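Transcriptional regulator, MerR family (Bacillus thuringiensis serovar konkukian, PDB 3GPV) probably binds DNA as a two-chain transcription factor of the MerR family, pairing a winged helix-turn-helix domain with a long coiled-coil helix. Local coordinates at residues 24-29 / 62-67; 72-77 / 98-103. One frame throughout, in Å; residues are numbered along the deposited sequence.

Interaction 1. Residues 24-29 / 62-67; sequences KMQHLT and YLEMIL
Gln26 meets Leu63 and Leu67 just where helix 19-25 comes to its end. The aliphatic part of its side chain does much of the touching: Gln26 CG lies 3.8 Å from Leu63 CD2, the two chains running past each other in opposite directions. A bend at chi2 (-63°) then turns the amide so that Gln26 OE1 comes 3.4 Å from Leu67 CD1, a van der Waals approach, with the CG methylene of Glu64 at the margin. A glutamine suits this seam because its methylenes can pack on the leucines while its amide is tolerated in a contact that is only partly buried. His27, at positive phi, is the C' residue of a Schellman motif, its N hydrogen-bonded to Lys24 O, and Leu28 N closes the motif on the carbonyl one residue earlier in the helix; this reversal turns the chain so that Leu28 faces helix 57-70. There Leu28 CD1 and Leu67 CD1 meet tip to tip at 3.9 Å, two branched apolar ends sharing a patch to which Ile33 and Tyr36 of helix 30-38 add. Thr29 then serves as N-cap of that helix. Two helices joined by so tight a turn, packed on a third, form the helix-turn-helix of the MerR fold, the part that probably binds DNA.

Interaction 2. Residues 72-77 / 98-103; sequences TGMPIQ and KLMKQQ
Two hydrogen bonds run from the side-chain amide of Gln103 to Thr72. The stronger joins Gln103 NE2 to Thr72 OG1 at 2.9 Å, with the hydroxyl oxygen 15° out of the amide plane and an N-H...O angle of 139°. A weak second one, Gln103 NE2 to the backbone O of Thr72, spans 3.3 Å. Gln103 reaches them with CG anti to its backbone N (chi1 -172°) and a bend at chi2, and the pair of bonds should limit rotation of the buried amide. Thr72 OG1 is also hydrogen-bonded to Cys68 O and Leu69 O, so the hydroxyl links the last turn of helix 57-70 to helix 93-128; threonine suits the place, since its short side chain lets the hydroxyl turn back to the carbonyls at the end of the preceding helix.

The apolar part centres on Met74, a selenomethionine here. Its chain is extended through chi2 and bends only at chi3, which lays Met74 CE against the Gln103 side chain from CB to the amide, nearest to OE1 at 3.5 Å. Met74 CE also presses on Leu99 CD2 at 3.5 Å, a tight carbon pair, and reaches Met100 CE more loosely at 4.3 Å. A long, flexible, unbranched side chain can lie along an amide and reach two apolar side chains at once.

Gly73, at positive phi, ends helix 57-70 as the C' residue of a Schellman motif; glycine suits it because a CB would run into the preceding carbonyl O. Pro75 is the N-cap of helix 76-88. The connection between these helices thus rests on helix 93-128, with Leu69 touching Met74, Met100 and Gln103, Phe82 touching Leu99 and Met100, and Asn117 and Ile121 of the second subunit packing on Thr72 and Met100.

How the interactions relate
The two contacts follow one another along the chain, and helix 57-70 serves both: residues 62-67 receive the helix-turn-helix, and a few residues later the helix ends in the turn that packs on helix 93-128. The centres of the two contacts lie about 17 Å apart, yet their segments touch where Met65 SE approaches Met100 SE at 4.2 Å. Interaction 1 is a surface seam of van der Waals contacts, whereas interaction 2 is buried and includes hydrogen bonds. Lys124 of the second subunit packs on Met65. Together the two contacts connect the probable DNA-binding domain to the long helix at the subunit interface.

Interaction 1. Residues 24-29 / 62-67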
ATOM      1  N   LYS B  24       5.963   2.162 -21.043  1.00 42.46           N
ATOM      2  CA  LYS B  24       4.790   1.552 -21.642  1.00 43.03           C
ATOM      3  C   LYS B  24       4.700   0.070 -21.277  1.00 39.54           C
ATOM      4  O   LYS B  24       3.641  -0.408 -20.876  1.00 43.21           O
ATOM      5  CB  LYS B  24       4.824   1.717 -23.159  1.00 47.76           C
ATOM      6  CG  LYS B  24       4.914   3.161 -23.617  1.00 52.58           C
ATOM      7  CD  LYS B  24       4.795   3.301 -25.123  1.00 56.21           C
ATOM      8  CE  LYS B  24       4.842   4.768 -25.534  1.00 58.02           C
ATOM      9  NZ  LYS B  24       4.638   4.948 -27.004  1.00 61.62           N
HETATM   10  N   MSE B  25       5.800  -0.664 -21.414  1.00 36.31           N
HETATM   11  CA  MSE B  25       5.760  -2.071 -21.078  1.00 34.18           C
HETATM   12  C   MSE B  25       5.451  -2.277 -19.604  1.00 38.15           C
HETATM   13  O   MSE B  25       4.729  -3.196 -19.248  1.00 39.73           O
HETATM   14  CB  MSE B  25       7.083  -2.742 -21.432  1.00 27.59           C
HETATM   15  CG  MSE B  25       7.321  -2.827 -22.919  1.00 28.62           C
HETATM   16 SE   MSE B  25       8.968  -3.755 -23.302  1.00 47.10          SE
HETATM   17  CE  MSE B  25      10.263  -2.480 -22.836  1.00 28.17           C
ATOM     18  N   GLN B  26       5.993  -1.415 -18.754  1.00 37.65           N
ATOM     19  CA  GLN B  26       5.764  -1.554 -17.319  1.00 42.26           C
ATOM     20  C   GLN B  26       4.564  -0.791 -16.825  1.00 44.94           C
ATOM     21  O   GLN B  26       4.362  -0.684 -15.626  1.00 44.18           O
ATOM     22  CB  GLN B  26       7.012  -1.170 -16.505  1.00 43.93           C
ATOM     23  CG  GLN B  26       8.190  -2.059 -16.836  1.00 46.45           C
ATOM     24  CD  GLN B  26       7.934  -3.509 -16.470  1.00 48.70           C
ATOM     25  OE1 GLN B  26       7.569  -3.815 -15.335  1.00 48.23           O
ATOM     26  NE2 GLN B  26       8.131  -4.413 -17.433  1.00 51.01           N
ATOM     27  N   HIS B  27       3.736  -0.320 -17.756  1.00 46.35           N
ATOM     28  CA  HIS B  27       2.543   0.441 -17.408  1.00 48.20           C
ATOM     29  C   HIS B  27       2.885   1.519 -16.391  1.00 49.26           C
ATOM     30  O   HIS B  27       2.167   1.724 -15.412  1.00 49.32           O
ATOM     31  CB  HIS B  27       1.452  -0.477 -16.850  1.00 48.35           C
ATOM     32  CG  HIS B  27       0.902  -1.432 -17.856  1.00 49.77           C
ATOM     33  ND1 HIS B  27       0.032  -2.447 -17.524  1.00 50.68           N
ATOM     34  CD2 HIS B  27       1.096  -1.526 -19.192  1.00 50.51           C
ATOM     35  CE1 HIS B  27      -0.284  -3.127 -18.611  1.00 50.95           C
ATOM     36  NE2 HIS B  27       0.348  -2.588 -19.638  1.00 51.37           N
ATOM     37  N   LEU B  28       4.003   2.195 -16.635  1.00 48.97           N
ATOM     38  CA  LEU B  28       4.471   3.275 -15.777  1.00 49.82           C
ATOM     39  C   LEU B  28       4.409   4.559 -16.586  1.00 50.85           C
ATOM     40  O   LEU B  28       4.438   4.521 -17.813  1.00 50.70           O
ATOM     41  CB  LEU B  28       5.917   3.034 -15.352  1.00 49.07           C
ATOM     42  CG  LEU B  28       6.253   1.869 -14.424  1.00 47.82           C
ATOM     43  CD1 LEU B  28       7.752   1.618 -14.470  1.00 45.99           C
ATOM     44  CD2 LEU B  28       5.797   2.183 -13.009  1.00 46.72           C
ATOM     45  N   THR B  29       4.310   5.695 -15.903  1.00 51.56           N
ATOM     46  CA  THR B  29       4.285   6.973 -16.593  1.00 52.39           C
ATOM     47  C   THR B  29       5.743   7.362 -16.758  1.00 52.94           C
ATOM     48  O   THR B  29       6.597   6.887 -16.013  1.00 51.88           O
ATOM     49  CB  THR B  29       3.557   8.064 -15.771  1.00 52.35           C
ATOM     50  OG1 THR B  29       4.245   8.281 -14.535  1.00 51.56           O
ATOM     51  CG2 THR B  29       2.122   7.651 -15.489  1.00 52.15           C
ATOM     52  N   TYR B  62      16.355  -5.836 -13.353  1.00 37.60           N
ATOM     53  CA  TYR B  62      16.529  -5.033 -12.148  1.00 36.14           C
ATOM     54  C   TYR B  62      15.305  -4.136 -11.922  1.00 35.41           C
ATOM     55  O   TYR B  62      14.872  -3.921 -10.790  1.00 30.07           O
ATOM     56  CB  TYR B  62      17.777  -4.159 -12.268  1.00 41.11           C
ATOM     57  CG  TYR B  62      19.067  -4.806 -11.814  1.00 43.69           C
ATOM     58  CD1 TYR B  62      19.185  -5.342 -10.533  1.00 45.48           C
ATOM     59  CD2 TYR B  62      20.187  -4.822 -12.639  1.00 43.91           C
ATOM     60  CE1 TYR B  62      20.387  -5.872 -10.082  1.00 46.77           C
ATOM     61  CE2 TYR B  62      21.396  -5.348 -12.202  1.00 46.64           C
ATOM     62  CZ  TYR B  62      21.491  -5.872 -10.920  1.00 47.53           C
ATOM     63  OH  TYR B  62      22.685  -6.387 -10.472  1.00 48.25           O
ATOM     64  N   LEU B  63      14.742  -3.606 -13.005  1.00 32.72           N
ATOM     65  CA  LEU B  63      13.568  -2.748 -12.871  1.00 32.86           C
ATOM     66  C   LEU B  63      12.372  -3.515 -12.318  1.00 32.90           C
ATOM     67  O   LEU B  63      11.605  -2.994 -11.513  1.00 29.24           O
ATOM     68  CB  LEU B  63      13.179  -2.130 -14.220  1.00 34.51           C
ATOM     69  CG  LEU B  63      11.841  -1.361 -14.223  1.00 32.90           C
ATOM     70  CD1 LEU B  63      11.865  -0.254 -13.180  1.00 32.63           C
ATOM     71  CD2 LEU B  63      11.577  -0.768 -15.600  1.00 33.10           C
ATOM     72  N   GLU B  64      12.205  -4.752 -12.765  1.00 33.51           N
ATOM     73  CA  GLU B  64      11.098  -5.558 -12.288  1.00 34.35           C
ATOM     74  C   GLU B  64      11.214  -5.790 -10.796  1.00 31.11           C
ATOM     75  O   GLU B  64      10.206  -5.805 -10.093  1.00 26.80           O
ATOM     76  CB  GLU B  64      11.042  -6.886 -13.042  1.00 40.22           C
ATOM     77  CG  GLU B  64      10.645  -6.716 -14.508  1.00 47.64           C
ATOM     78  CD  GLU B  64      10.254  -8.013 -15.184  1.00 51.50           C
ATOM     79  OE1 GLU B  64       9.359  -8.710 -14.662  1.00 55.15           O
ATOM     80  OE2 GLU B  64      10.835  -8.329 -16.245  1.00 54.72           O
HETATM   81  N   MSE B  65      12.441  -5.962 -10.307  1.00 27.61           N
HETATM   82  CA  MSE B  65      12.605  -6.173  -8.869  1.00 28.13           C
HETATM   83  C   MSE B  65      12.385  -4.863  -8.149  1.00 29.81           C
HETATM   84  O   MSE B  65      11.744  -4.833  -7.111  1.00 29.23           O
HETATM   85  CB  MSE B  65      13.978  -6.744  -8.509  1.00 25.49           C
HETATM   86  CG  MSE B  65      14.142  -7.010  -7.002  1.00 27.36           C
HETATM   87 SE   MSE B  65      12.859  -8.286  -6.231  1.00 41.16          SE
HETATM   88  CE  MSE B  65      13.558  -9.849  -7.148  1.00 26.52           C
ATOM     89  N   ILE B  66      12.902  -3.779  -8.706  1.00 28.68           N
ATOM     90  CA  ILE B  66      12.712  -2.482  -8.079  1.00 32.37           C
ATOM     91  C   ILE B  66      11.220  -2.299  -7.880  1.00 33.58           C
ATOM     92  O   ILE B  66      10.771  -2.012  -6.781  1.00 32.40           O
ATOM     93  CB  ILE B  66      13.284  -1.326  -8.934  1.00 36.18           C
ATOM     94  CG1 ILE B  66      14.799  -1.473  -9.040  1.00 38.33           C
ATOM     95  CG2 ILE B  66      12.921   0.006  -8.319  1.00 36.20           C
ATOM     96  CD1 ILE B  66      15.504  -1.678  -7.698  1.00 42.72           C
ATOM     97  N   LEU B  67      10.448  -2.542  -8.933  1.00 32.28           N
ATOM     98  CA  LEU B  67       9.004  -2.391  -8.852  1.00 35.26           C
ATOM     99  C   LEU B  67       8.358  -3.372  -7.873  1.00 35.34           C
ATOM    100  O   LEU B  67       7.418  -3.016  -7.163  1.00 33.48           O
ATOM    101  CB  LEU B  67       8.376  -2.553 -10.244  1.00 35.28           C
ATOM    102  CG  LEU B  67       8.807  -1.510 -11.282  1.00 35.87           C
ATOM    103  CD1 LEU B  67       8.182  -1.811 -12.622  1.00 36.64           C
ATOM    104  CD2 LEU B  67       8.402  -0.131 -10.806  1.00 37.87           C
TER

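Interaction 2. Residues 72-77 / 98-103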
ATOM      1  N   THR B  72       5.580  -3.678  -2.757  1.00 41.88           N
ATOM      2  CA  THR B  72       5.340  -4.452  -1.551  1.00 42.22           C
ATOM      3  C   THR B  72       5.716  -3.643  -0.323  1.00 41.65           C
ATOM      4  O   THR B  72       5.865  -4.183   0.772  1.00 41.00           O
ATOM      5  CB  THR B  72       6.090  -5.811  -1.553  1.00 41.92           C
ATOM      6  OG1 THR B  72       7.445  -5.632  -1.968  1.00 44.05           O
ATOM      7  CG2 THR B  72       5.406  -6.783  -2.491  1.00 42.02           C
ATOM      8  N   GLY B  73       5.880  -2.339  -0.528  1.00 41.33           N
ATOM      9  CA  GLY B  73       6.181  -1.438   0.566  1.00 40.63           C
ATOM     10  C   GLY B  73       7.603  -1.252   1.055  1.00 37.56           C
ATOM     11  O   GLY B  73       7.795  -0.649   2.118  1.00 42.15           O
HETATM   12  N   MSE B  74       8.607  -1.732   0.324  1.00 34.96           N
HETATM   13  CA  MSE B  74       9.968  -1.527   0.807  1.00 33.52           C
HETATM   14  C   MSE B  74      10.332  -0.067   0.663  1.00 41.55           C
HETATM   15  O   MSE B  74      10.078   0.536  -0.367  1.00 39.52           O
HETATM   16  CB  MSE B  74      11.007  -2.380   0.069  1.00 27.31           C
HETATM   17  CG  MSE B  74      12.395  -2.148   0.668  1.00 27.00           C
HETATM   18 SE   MSE B  74      13.721  -3.242  -0.206  1.00 31.05          SE
HETATM   19  CE  MSE B  74      13.167  -4.984   0.428  1.00 26.67           C
ATOM     20  N   PRO B  75      10.890   0.540   1.722  1.00 42.32           N
ATOM     21  CA  PRO B  75      11.290   1.950   1.701  1.00 47.95           C
ATOM     22  C   PRO B  75      12.260   2.186   0.546  1.00 51.48           C
ATOM     23  O   PRO B  75      13.065   1.319   0.214  1.00 50.96           O
ATOM     24  CB  PRO B  75      11.939   2.129   3.060  1.00 50.17           C
ATOM     25  CG  PRO B  75      11.127   1.203   3.920  1.00 49.94           C
ATOM     26  CD  PRO B  75      11.032  -0.031   3.069  1.00 46.86           C
ATOM     27  N   ILE B  76      12.175   3.359  -0.060  1.00 53.27           N
ATOM     28  CA  ILE B  76      13.030   3.706  -1.184  1.00 55.85           C
ATOM     29  C   ILE B  76      14.521   3.599  -0.854  1.00 57.28           C
ATOM     30  O   ILE B  76      15.315   3.178  -1.690  1.00 57.62           O
ATOM     31  CB  ILE B  76      12.751   5.145  -1.676  1.00 55.73           C
ATOM     32  CG1 ILE B  76      11.260   5.329  -1.996  1.00 56.63           C
ATOM     33  CG2 ILE B  76      13.584   5.432  -2.907  1.00 56.07           C
ATOM     34  CD1 ILE B  76      10.354   5.504  -0.777  1.00 57.16           C
ATOM     35  N   GLN B  77      14.898   3.979   0.362  1.00 58.56           N
ATOM     36  CA  GLN B  77      16.299   3.941   0.757  1.00 59.48           C
ATOM     37  C   GLN B  77      16.862   2.527   0.803  1.00 58.34           C
ATOM     38  O   GLN B  77      18.024   2.305   0.470  1.00 58.25           O
ATOM     39  CB  GLN B  77      16.487   4.629   2.117  1.00 62.38           C
ATOM     40  CG  GLN B  77      16.000   3.838   3.324  1.00 65.84           C
ATOM     41  CD  GLN B  77      17.129   3.483   4.286  1.00 68.05           C
ATOM     42  OE1 GLN B  77      17.836   4.361   4.787  1.00 68.26           O
ATOM     43  NE2 GLN B  77      17.299   2.190   4.550  1.00 68.54           N
ATOM     44  N   LYS B  98      19.830 -11.697   2.915  1.00 42.69           N
ATOM     45  CA  LYS B  98      19.157 -11.320   4.141  1.00 42.87           C
ATOM     46  C   LYS B  98      17.999 -10.348   3.876  1.00 42.56           C
ATOM     47  O   LYS B  98      16.899 -10.544   4.395  1.00 42.07           O
ATOM     48  CB  LYS B  98      20.166 -10.708   5.122  1.00 44.09           C
ATOM     49  CG  LYS B  98      19.566 -10.144   6.415  1.00 46.56           C
ATOM     50  CD  LYS B  98      18.576 -11.101   7.089  1.00 48.59           C
ATOM     51  CE  LYS B  98      19.202 -12.441   7.432  1.00 49.11           C
ATOM     52  NZ  LYS B  98      18.251 -13.307   8.172  1.00 50.17           N
ATOM     53  N   LEU B  99      18.253  -9.316   3.068  1.00 39.73           N
ATOM     54  CA  LEU B  99      17.241  -8.310   2.744  1.00 37.11           C
ATOM     55  C   LEU B  99      15.992  -8.936   2.129  1.00 33.04           C
ATOM     56  O   LEU B  99      14.875  -8.586   2.477  1.00 33.90           O
ATOM     57  CB  LEU B  99      17.806  -7.268   1.772  1.00 39.29           C
ATOM     58  CG  LEU B  99      17.396  -5.809   2.016  1.00 40.18           C
ATOM     59  CD1 LEU B  99      17.666  -4.992   0.773  1.00 40.33           C
ATOM     60  CD2 LEU B  99      15.922  -5.724   2.387  1.00 42.80           C
HETATM   61  N   MSE B 100      16.199  -9.875   1.215  1.00 29.76           N
HETATM   62  CA  MSE B 100      15.084 -10.542   0.562  1.00 29.85           C
HETATM   63  C   MSE B 100      14.305 -11.376   1.557  1.00 30.39           C
HETATM   64  O   MSE B 100      13.079 -11.370   1.536  1.00 26.96           O
HETATM   65  CB  MSE B 100      15.565 -11.432  -0.597  1.00 24.48           C
HETATM   66  CG  MSE B 100      16.011 -10.659  -1.804  1.00 27.39           C
HETATM   67 SE   MSE B 100      14.562  -9.608  -2.604  1.00 28.66          SE
HETATM   68  CE  MSE B 100      15.141  -7.891  -1.964  1.00 26.87           C
ATOM     69  N   LYS B 101      15.023 -12.082   2.430  1.00 31.75           N
ATOM     70  CA  LYS B 101      14.367 -12.927   3.411  1.00 34.67           C
ATOM     71  C   LYS B 101      13.497 -12.082   4.322  1.00 34.48           C
ATOM     72  O   LYS B 101      12.392 -12.478   4.664  1.00 34.12           O
ATOM     73  CB  LYS B 101      15.398 -13.744   4.202  1.00 39.17           C
ATOM     74  CG  LYS B 101      16.032 -14.857   3.363  1.00 44.82           C
ATOM     75  CD  LYS B 101      17.004 -15.712   4.162  1.00 49.32           C
ATOM     76  CE  LYS B 101      16.284 -16.530   5.218  1.00 53.42           C
ATOM     77  NZ  LYS B 101      17.221 -17.371   6.022  1.00 57.31           N
ATOM     78  N   GLN B 102      13.968 -10.902   4.697  1.00 33.00           N
ATOM     79  CA  GLN B 102      13.155 -10.049   5.550  1.00 34.19           C
ATOM     80  C   GLN B 102      11.928  -9.565   4.771  1.00 33.12           C
ATOM     81  O   GLN B 102      10.808  -9.533   5.293  1.00 30.54           O
ATOM     82  CB  GLN B 102      13.968  -8.855   6.052  1.00 35.69           C
ATOM     83  CG  GLN B 102      15.209  -9.259   6.837  1.00 41.19           C
ATOM     84  CD  GLN B 102      15.985  -8.067   7.366  1.00 43.12           C
ATOM     85  OE1 GLN B 102      16.304  -7.144   6.621  1.00 44.72           O
ATOM     86  NE2 GLN B 102      16.301  -8.086   8.661  1.00 42.58           N
ATOM     87  N   GLN B 103      12.137  -9.194   3.517  1.00 29.44           N
ATOM     88  CA  GLN B 103      11.019  -8.721   2.705  1.00 30.73           C
ATOM     89  C   GLN B 103       9.978  -9.824   2.541  1.00 29.63           C
ATOM     90  O   GLN B 103       8.778  -9.569   2.594  1.00 29.30           O
ATOM     91  CB  GLN B 103      11.507  -8.247   1.335  1.00 30.09           C
ATOM     92  CG  GLN B 103      10.428  -7.560   0.504  1.00 30.35           C
ATOM     93  CD  GLN B 103       9.815  -6.349   1.194  1.00 30.98           C
ATOM     94  OE1 GLN B 103      10.293  -5.892   2.223  1.00 32.27           O
ATOM     95  NE2 GLN B 103       8.753  -5.821   0.613  1.00 31.41           N
TER